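Local structure of ribonuclease S-F11 (Nicotiana alata, 1IOO) at residues V8-P12 against P26-H32; D62-W67 against Y104-L109; N148-K152 against L163-G167. The protein cleaves RNA as a secreted T2-family ribonuclease of the style, associated with gametophytic self-incompatibility, by which the plant rejects its own pollen. All blocks are in the same frame, centred on the assembly; numbering follows the deposited sequence.

The central antiparallel sheet of the RNase T2 fold joins contacts 1 and 3, their centres about 11 Å apart, with Leu9 O 2.8 Å from Ile166 N. Contact 2, its centre about 12 Å from that of contact 1, packs helices against strand 30-37, with Ile31 N 2.9 Å from His66 O. Contacts 2 and 3 lie on opposite sides of the chain's centre and do not touch, their nearest atoms being about 10 Å apart. All three border the catalytic site. Contact 1 supplies His32, the proton donor, contact 3 brings Glu165 OE2 within 3.1 Å of His32 CD2, and the Tyr104 side chain of contact 2 is about 4 Å from that of His91, the proton acceptor.

Contact 1 of 3, residues V8-P12 against P26-H32; sequences VLTWP and PNNFTIH. With NAG (2-acetamido-2-deoxy-beta-D-glucopyranose), chain C.
Thr10 and Thr30 form the hydrogen-bonded pair of an antiparallel bridge between strands 4-10 and 30-37 in the RNase T2 sheet. Thr10 N donates to Thr30 O at 2.7 Å, and Thr30 N returns a bond to Thr10 O; farther along, His32 N reaches Val8 O at 2.8 Å. Leu9 and Ile31, the adjoining non-hydrogen-bonded pair, share the opposite face of the sheet from the threonines, with Leu9 CD2 4.1 Å from Ile31 CG1. Past the strands, Trp11 CE3 stands 3.7 Å above the centre of the Phe29 ring, yet the planes meet obliquely at 44°. Trp11 keeps its CG anti to the backbone N (chi1 180°), which carries the indole to Phe29 and the Asn27-Asn28 turn; its NE1 is held by Arg195 O. Pro12 packs its CB on Pro26 CD at 3.7 Å. Outward, Asn28 ND2 carries the N-linked glycan, whose first sugar is also hydrogen-bonded to Lys112 NZ. At the other end lies His32, the catalytic proton donor. A water bonded to Thr10 OG1 at 3.2 Å sits in the plane of the imidazole, at its edge, and makes a weak 3.4 Å bond to His32 ND1.

Contact 2 of 3, residues D62-W67 against Y104-L109; sequences DLDKHW and YFGLAL
One face of the Trp67 indole receives the Phe105 ring, whose CE2 lies 3.5 Å above the plane and off toward the rim. The six-membered rings have centroids 5.0 Å apart and planes at 39°, so this is an oblique aromatic pair, neither a parallel stack nor a T-shaped one. Phe105 in turn has Tyr104 CD1 over a face, again offset toward the rim, and Tyr104 CE1 comes obliquely within 4.3 Å of Trp67 CH2, so the three rings form a cluster. Ala108 CB comes obliquely to the indole, 3.6 Å from Trp67 CZ3. The indole reaches helix 101-113 because its CG is anti to the backbone N (chi1 -160°), at the residue where the chain leaves helical geometry.

Leu109 fills the other half of the contact. Its branches divide the work: CD1 meets Asp62 CB, while CD2 approaches His66 CB at 3.5 Å and lies obliquely to the imidazole. Leu63 bridges the two halves, with CD2 3.8 Å from Phe105 CD2 and 4.0 Å from Leu109 CD2; its side chain crosses both partners at about a right angle. All these cross-contacts are between carbons, without polar bonding, and the short helical axes come no nearer than 11.0 Å, at 44°.

Around this apolar junction, Trp84 of helix 82-92 meets Trp67 edge-to-face, and Phe55 does the same to Phe105. Helix 82-92 also brings His91, the proton acceptor, to Tyr104 and Gln87, probably an active-site residue, to Trp67. Ile31 of strand 30-37 packs against Trp67 and Ala108, seating helix 57-66 and helix 101-113 beside the central sheet.

Contact 3 of 3, residues N148-K152 against L163-G167; sequences NPDIK and LYEIG
Lys152 O accepts two backbone bonds, from Tyr164 N at 3.0 Å in the carbonyl plane and from Glu165 N at 3.2 Å, tilted 34° out of it. The same residue donates through Lys152 N to Glu165 O. Farther along, Asp150 and Gly167 exchange a reciprocal pair, N to O at 2.8 Å each way, both nearly straight.

The side chains of Lys152 and Glu165 run on one face. The lysine, extended beyond CG, passes obliquely across the glutamate, its CD 3.5 Å from Glu165 OE1. Lys152 NZ remains 4.1 Å from that oxygen, beyond a salt bridge, and is hydrogen-bonded to Gln6 OE1. On the other face Ile151 and Ile166 lie side by side. Ile151 CG2 presses tightly on Leu163 CD1 at 3.5 Å, reached because Leu163 places its CG anti to the backbone N (chi1 -172°). Phe134 of helix 134-145 also touches Ile151.

Two residues, Tyr164 and Glu165, thus stand opposite the single Lys152, defining a classic beta bulge in the hairpin of strands 150-154 and 162-170, beside catalytic His32, whose ring adjoins the Glu165 carboxylate.

Contact 1 of 3, residues V8-P12 against P26-H32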
# COMPACT_ATOMS: atom_id res chain seq x y z
N VAL A 8 -0.30 -0.85 -2.81
CA VAL A 8 0.22 -1.31 -1.53
C VAL A 8 -0.36 -0.50 -0.39
O VAL A 8 -0.15 0.71 -0.31
CB VAL A 8 1.75 -1.21 -1.48
CG1 VAL A 8 2.27 -1.75 -0.15
CG2 VAL A 8 2.35 -1.99 -2.65
N LEU A 9 -1.10 -1.18 0.48
CA LEU A 9 -1.72 -0.53 1.62
C LEU A 9 -1.00 -0.89 2.91
O LEU A 9 -0.78 -2.06 3.21
CB LEU A 9 -3.20 -0.93 1.73
CG LEU A 9 -4.08 -0.56 0.53
CD1 LEU A 9 -5.47 -1.13 0.73
CD2 LEU A 9 -4.14 0.95 0.36
N THR A 10 -0.64 0.14 3.66
CA THR A 10 0.06 -0.01 4.92
C THR A 10 -0.90 -0.07 6.10
O THR A 10 -1.92 0.62 6.12
CB THR A 10 0.95 1.22 5.21
OG1 THR A 10 2.00 1.31 4.24
CG2 THR A 10 1.53 1.14 6.61
N TRP A 11 -0.60 -0.95 7.05
CA TRP A 11 -1.31 -0.95 8.31
C TRP A 11 -0.49 -0.09 9.27
O TRP A 11 0.55 -0.51 9.75
CB TRP A 11 -1.46 -2.38 8.85
CG TRP A 11 -2.20 -2.45 10.17
CD1 TRP A 11 -1.75 -3.03 11.32
CD2 TRP A 11 -3.49 -1.89 10.48
NE1 TRP A 11 -2.68 -2.87 12.33
CE2 TRP A 11 -3.75 -2.18 11.84
CE3 TRP A 11 -4.44 -1.18 9.73
CZ2 TRP A 11 -4.93 -1.77 12.47
CZ3 TRP A 11 -5.62 -0.78 10.37
CH2 TRP A 11 -5.85 -1.08 11.72
N PRO A 12 -0.92 1.17 9.50
CA PRO A 12 -0.22 2.14 10.36
C PRO A 12 0.34 1.64 11.68
O PRO A 12 1.49 1.92 12.00
CB PRO A 12 -1.25 3.26 10.51
CG PRO A 12 -1.91 3.25 9.17
CD PRO A 12 -2.17 1.76 8.99
N PRO A 26 -2.90 6.31 11.92
CA PRO A 26 -4.36 6.25 11.77
C PRO A 26 -4.83 4.82 12.05
O PRO A 26 -4.08 3.87 11.84
CB PRO A 26 -4.57 6.62 10.31
CG PRO A 26 -3.42 7.52 10.01
CD PRO A 26 -2.27 6.81 10.69
N ASN A 27 -6.07 4.67 12.51
CA ASN A 27 -6.62 3.34 12.79
C ASN A 27 -7.29 2.77 11.54
O ASN A 27 -8.37 2.19 11.61
CB ASN A 27 -7.63 3.39 13.94
CG ASN A 27 -8.23 2.02 14.23
OD1 ASN A 27 -7.51 1.05 14.47
ND2 ASN A 27 -9.56 1.93 14.20
N ASN A 28 -6.63 2.95 10.41
CA ASN A 28 -7.13 2.46 9.14
C ASN A 28 -5.99 2.31 8.16
O ASN A 28 -4.94 2.94 8.33
CB ASN A 28 -8.15 3.46 8.59
CG ASN A 28 -9.16 2.83 7.65
OD1 ASN A 28 -9.12 1.63 7.37
ND2 ASN A 28 -10.06 3.67 7.15
N PHE A 29 -6.17 1.47 7.15
CA PHE A 29 -5.12 1.29 6.17
C PHE A 29 -4.88 2.57 5.40
O PHE A 29 -5.81 3.34 5.14
CB PHE A 29 -5.47 0.17 5.18
CG PHE A 29 -5.44 -1.20 5.78
CD1 PHE A 29 -6.55 -1.70 6.46
CD2 PHE A 29 -4.29 -1.99 5.71
CE1 PHE A 29 -6.52 -2.95 7.05
CE2 PHE A 29 -4.25 -3.25 6.30
CZ PHE A 29 -5.37 -3.73 6.98
N THR A 30 -3.62 2.81 5.07
CA THR A 30 -3.25 3.97 4.28
C THR A 30 -2.43 3.53 3.09
O THR A 30 -1.93 2.40 3.05
CB THR A 30 -2.43 4.99 5.09
OG1 THR A 30 -1.25 4.36 5.58
CG2 THR A 30 -3.25 5.52 6.26
N ILE A 31 -2.29 4.40 2.09
CA ILE A 31 -1.53 4.05 0.90
C ILE A 31 -0.03 4.15 1.15
O ILE A 31 0.45 5.15 1.68
CB ILE A 31 -1.86 4.99 -0.26
CG1 ILE A 31 -3.35 4.89 -0.61
CG2 ILE A 31 -0.99 4.64 -1.47
CD1 ILE A 31 -3.82 6.01 -1.52
N HIS A 32 0.69 3.10 0.78
CA HIS A 32 2.15 3.11 0.85
C HIS A 32 2.71 3.41 -0.53
O HIS A 32 3.72 4.10 -0.68
CB HIS A 32 2.69 1.77 1.32
CG HIS A 32 4.18 1.71 1.37
ND1 HIS A 32 4.93 2.59 2.13
CD2 HIS A 32 5.07 0.90 0.74
CE1 HIS A 32 6.22 2.32 1.96
NE2 HIS A 32 6.33 1.31 1.12
C1 NAG C . -11.11 3.20 6.27
C2 NAG C . -12.43 3.88 6.68
C3 NAG C . -13.54 3.56 5.69
C4 NAG C . -13.10 3.95 4.29
C5 NAG C . -11.81 3.19 3.96
C6 NAG C . -11.28 3.55 2.58
C7 NAG C . -13.42 4.30 8.84
C8 NAG C . -14.10 3.71 10.06
N2 NAG C . -12.81 3.46 8.01
O3 NAG C . -14.72 4.28 6.04
O4 NAG C . -14.12 3.62 3.34
O5 NAG C . -10.78 3.54 4.91
O6 NAG C . -10.86 4.90 2.53
O7 NAG C . -13.46 5.52 8.65
O HOH W 1 3.05 4.37 4.29

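Contact 2 of 3, residues D62-W67 against Y104-L109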
# COMPACT_ATOMS: atom_id res chain seq x y z
N ASP A 62 -6.50 15.44 0.59
CA ASP A 62 -6.86 14.05 0.35
C ASP A 62 -5.66 13.13 0.54
O ASP A 62 -5.77 12.08 1.17
CB ASP A 62 -7.41 13.85 -1.07
CG ASP A 62 -8.82 14.42 -1.25
OD1 ASP A 62 -9.52 14.61 -0.24
OD2 ASP A 62 -9.22 14.64 -2.40
N LEU A 63 -4.51 13.54 0.01
CA LEU A 63 -3.31 12.73 0.12
C LEU A 63 -2.77 12.68 1.54
O LEU A 63 -2.31 11.63 1.99
CB LEU A 63 -2.23 13.24 -0.84
CG LEU A 63 -2.52 12.94 -2.31
CD1 LEU A 63 -1.51 13.69 -3.18
CD2 LEU A 63 -2.47 11.44 -2.56
N ASP A 64 -2.84 13.79 2.26
CA ASP A 64 -2.34 13.80 3.62
C ASP A 64 -3.09 12.81 4.49
O ASP A 64 -2.54 12.26 5.44
CB ASP A 64 -2.41 15.18 4.26
CG ASP A 64 -1.77 15.20 5.63
OD1 ASP A 64 -2.50 15.33 6.64
OD2 ASP A 64 -0.54 15.06 5.71
N LYS A 65 -4.36 12.58 4.16
CA LYS A 65 -5.17 11.64 4.92
C LYS A 65 -5.00 10.20 4.40
O LYS A 65 -4.60 9.31 5.15
CB LYS A 65 -6.65 12.02 4.85
CG LYS A 65 -7.56 11.00 5.54
CD LYS A 65 -9.04 11.36 5.38
CE LYS A 65 -9.91 10.29 6.01
NZ LYS A 65 -11.37 10.58 5.87
N HIS A 66 -5.25 10.00 3.12
CA HIS A 66 -5.25 8.65 2.54
C HIS A 66 -3.86 8.11 2.24
O HIS A 66 -3.67 6.90 2.19
CB HIS A 66 -6.11 8.64 1.28
CG HIS A 66 -7.55 8.92 1.57
ND1 HIS A 66 -8.17 10.10 1.22
CD2 HIS A 66 -8.48 8.19 2.22
CE1 HIS A 66 -9.42 10.09 1.66
NE2 HIS A 66 -9.63 8.94 2.27
N TRP A 67 -2.91 9.01 2.01
CA TRP A 67 -1.52 8.63 1.75
C TRP A 67 -0.61 9.34 2.75
O TRP A 67 0.43 9.88 2.40
CB TRP A 67 -1.12 9.02 0.32
CG TRP A 67 0.09 8.28 -0.24
CD1 TRP A 67 1.22 7.90 0.44
CD2 TRP A 67 0.31 7.92 -1.61
NE1 TRP A 67 2.12 7.32 -0.43
CE2 TRP A 67 1.59 7.32 -1.69
CE3 TRP A 67 -0.46 8.04 -2.78
CZ2 TRP A 67 2.12 6.84 -2.89
CZ3 TRP A 67 0.07 7.57 -3.97
CH2 TRP A 67 1.35 6.98 -4.02
N TYR A 104 -2.07 9.77 -11.72
CA TYR A 104 -1.40 8.69 -11.00
C TYR A 104 -1.82 8.72 -9.53
O TYR A 104 -2.26 7.71 -8.97
CB TYR A 104 0.12 8.82 -11.13
CG TYR A 104 0.89 7.90 -10.20
CD1 TYR A 104 1.48 8.40 -9.04
CD2 TYR A 104 1.07 6.55 -10.51
CE1 TYR A 104 2.22 7.58 -8.20
CE2 TYR A 104 1.81 5.71 -9.66
CZ TYR A 104 2.39 6.24 -8.51
OH TYR A 104 3.12 5.44 -7.66
N PHE A 105 -1.71 9.89 -8.90
CA PHE A 105 -2.13 10.01 -7.52
C PHE A 105 -3.65 9.90 -7.40
O PHE A 105 -4.16 9.33 -6.43
CB PHE A 105 -1.62 11.32 -6.90
CG PHE A 105 -0.17 11.26 -6.51
CD1 PHE A 105 0.83 11.61 -7.41
CD2 PHE A 105 0.19 10.79 -5.25
CE1 PHE A 105 2.17 11.49 -7.07
CE2 PHE A 105 1.53 10.66 -4.90
CZ PHE A 105 2.53 11.01 -5.81
N GLY A 106 -4.36 10.41 -8.40
CA GLY A 106 -5.82 10.31 -8.38
C GLY A 106 -6.25 8.85 -8.44
O GLY A 106 -7.21 8.45 -7.78
N LEU A 107 -5.53 8.06 -9.23
CA LEU A 107 -5.84 6.63 -9.34
C LEU A 107 -5.60 5.94 -8.01
O LEU A 107 -6.41 5.13 -7.57
CB LEU A 107 -4.98 5.97 -10.42
CG LEU A 107 -5.18 4.45 -10.54
CD1 LEU A 107 -6.63 4.15 -10.88
CD2 LEU A 107 -4.25 3.88 -11.60
N ALA A 108 -4.47 6.25 -7.37
CA ALA A 108 -4.16 5.66 -6.08
C ALA A 108 -5.29 5.91 -5.09
O ALA A 108 -5.72 5.01 -4.37
CB ALA A 108 -2.85 6.24 -5.54
N LEU A 109 -5.80 7.14 -5.07
CA LEU A 109 -6.89 7.49 -4.17
C LEU A 109 -8.17 6.73 -4.54
O LEU A 109 -8.88 6.25 -3.66
CB LEU A 109 -7.15 9.01 -4.22
CG LEU A 109 -6.06 9.87 -3.58
CD1 LEU A 109 -6.30 11.35 -3.87
CD2 LEU A 109 -6.05 9.63 -2.08

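Contact 3 of 3, residues N148-K152 against L163-G167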
# COMPACT_ATOMS: atom_id res chain seq x y z
N ASN A 148 -5.68 -13.13 -6.46
CA ASN A 148 -4.81 -13.29 -5.30
C ASN A 148 -4.16 -11.99 -4.86
O ASN A 148 -3.51 -11.30 -5.66
CB ASN A 148 -3.69 -14.30 -5.58
CG ASN A 148 -4.20 -15.72 -5.66
OD1 ASN A 148 -5.33 -16.00 -5.25
ND2 ASN A 148 -3.37 -16.62 -6.17
N PRO A 149 -4.32 -11.64 -3.58
CA PRO A 149 -3.72 -10.42 -3.04
C PRO A 149 -2.36 -10.84 -2.51
O PRO A 149 -2.04 -12.02 -2.49
CB PRO A 149 -4.66 -10.06 -1.90
CG PRO A 149 -5.00 -11.44 -1.34
CD PRO A 149 -5.25 -12.25 -2.61
N ASP A 150 -1.53 -9.88 -2.10
CA ASP A 150 -0.26 -10.22 -1.50
C ASP A 150 -0.22 -9.77 -0.06
O ASP A 150 -0.21 -8.57 0.23
CB ASP A 150 0.93 -9.63 -2.27
CG ASP A 150 2.28 -10.19 -1.78
OD1 ASP A 150 2.33 -11.38 -1.40
OD2 ASP A 150 3.29 -9.45 -1.80
N ILE A 151 -0.25 -10.74 0.85
CA ILE A 151 -0.18 -10.44 2.27
C ILE A 151 1.28 -10.35 2.70
O ILE A 151 2.01 -11.34 2.64
CB ILE A 151 -0.89 -11.54 3.09
CG1 ILE A 151 -2.31 -11.77 2.53
CG2 ILE A 151 -0.95 -11.14 4.56
CD1 ILE A 151 -3.15 -10.52 2.40
N LYS A 152 1.70 -9.16 3.12
CA LYS A 152 3.10 -8.94 3.48
C LYS A 152 3.28 -8.85 4.99
O LYS A 152 2.57 -8.12 5.67
CB LYS A 152 3.59 -7.66 2.81
CG LYS A 152 3.38 -7.67 1.30
CD LYS A 152 3.82 -6.37 0.66
CE LYS A 152 3.55 -6.36 -0.83
NZ LYS A 152 4.06 -5.11 -1.46
N LEU A 163 1.03 -8.58 10.38
CA LEU A 163 0.52 -7.98 9.16
C LEU A 163 1.10 -6.58 9.01
O LEU A 163 0.83 -5.71 9.82
CB LEU A 163 -1.00 -7.93 9.20
CG LEU A 163 -1.70 -7.50 7.90
CD1 LEU A 163 -1.37 -8.47 6.78
CD2 LEU A 163 -3.20 -7.46 8.14
N TYR A 164 1.87 -6.38 7.95
CA TYR A 164 2.55 -5.11 7.73
C TYR A 164 1.93 -4.32 6.59
O TYR A 164 1.63 -3.13 6.72
CB TYR A 164 4.02 -5.42 7.43
CG TYR A 164 4.92 -4.23 7.31
CD1 TYR A 164 5.25 -3.47 8.43
CD2 TYR A 164 5.51 -3.90 6.09
CE1 TYR A 164 6.14 -2.41 8.34
CE2 TYR A 164 6.40 -2.84 5.98
CZ TYR A 164 6.71 -2.10 7.11
OH TYR A 164 7.61 -1.06 7.02
N GLU A 165 1.73 -4.99 5.45
CA GLU A 165 1.13 -4.36 4.28
C GLU A 165 0.31 -5.36 3.49
O GLU A 165 0.53 -6.57 3.59
CB GLU A 165 2.21 -3.82 3.33
CG GLU A 165 3.18 -2.82 3.91
CD GLU A 165 4.31 -2.49 2.95
OE1 GLU A 165 4.76 -3.41 2.23
OE2 GLU A 165 4.77 -1.33 2.92
N ILE A 166 -0.65 -4.85 2.73
CA ILE A 166 -1.45 -5.69 1.86
C ILE A 166 -1.40 -5.15 0.45
O ILE A 166 -1.65 -3.97 0.22
CB ILE A 166 -2.92 -5.76 2.30
CG1 ILE A 166 -3.02 -6.43 3.67
CG2 ILE A 166 -3.74 -6.54 1.27
CD1 ILE A 166 -4.42 -6.43 4.25
N GLY A 167 -1.06 -6.02 -0.50
CA GLY A 167 -1.01 -5.59 -1.88
C GLY A 167 -2.17 -6.16 -2.67
O GLY A 167 -2.56 -7.32 -2.50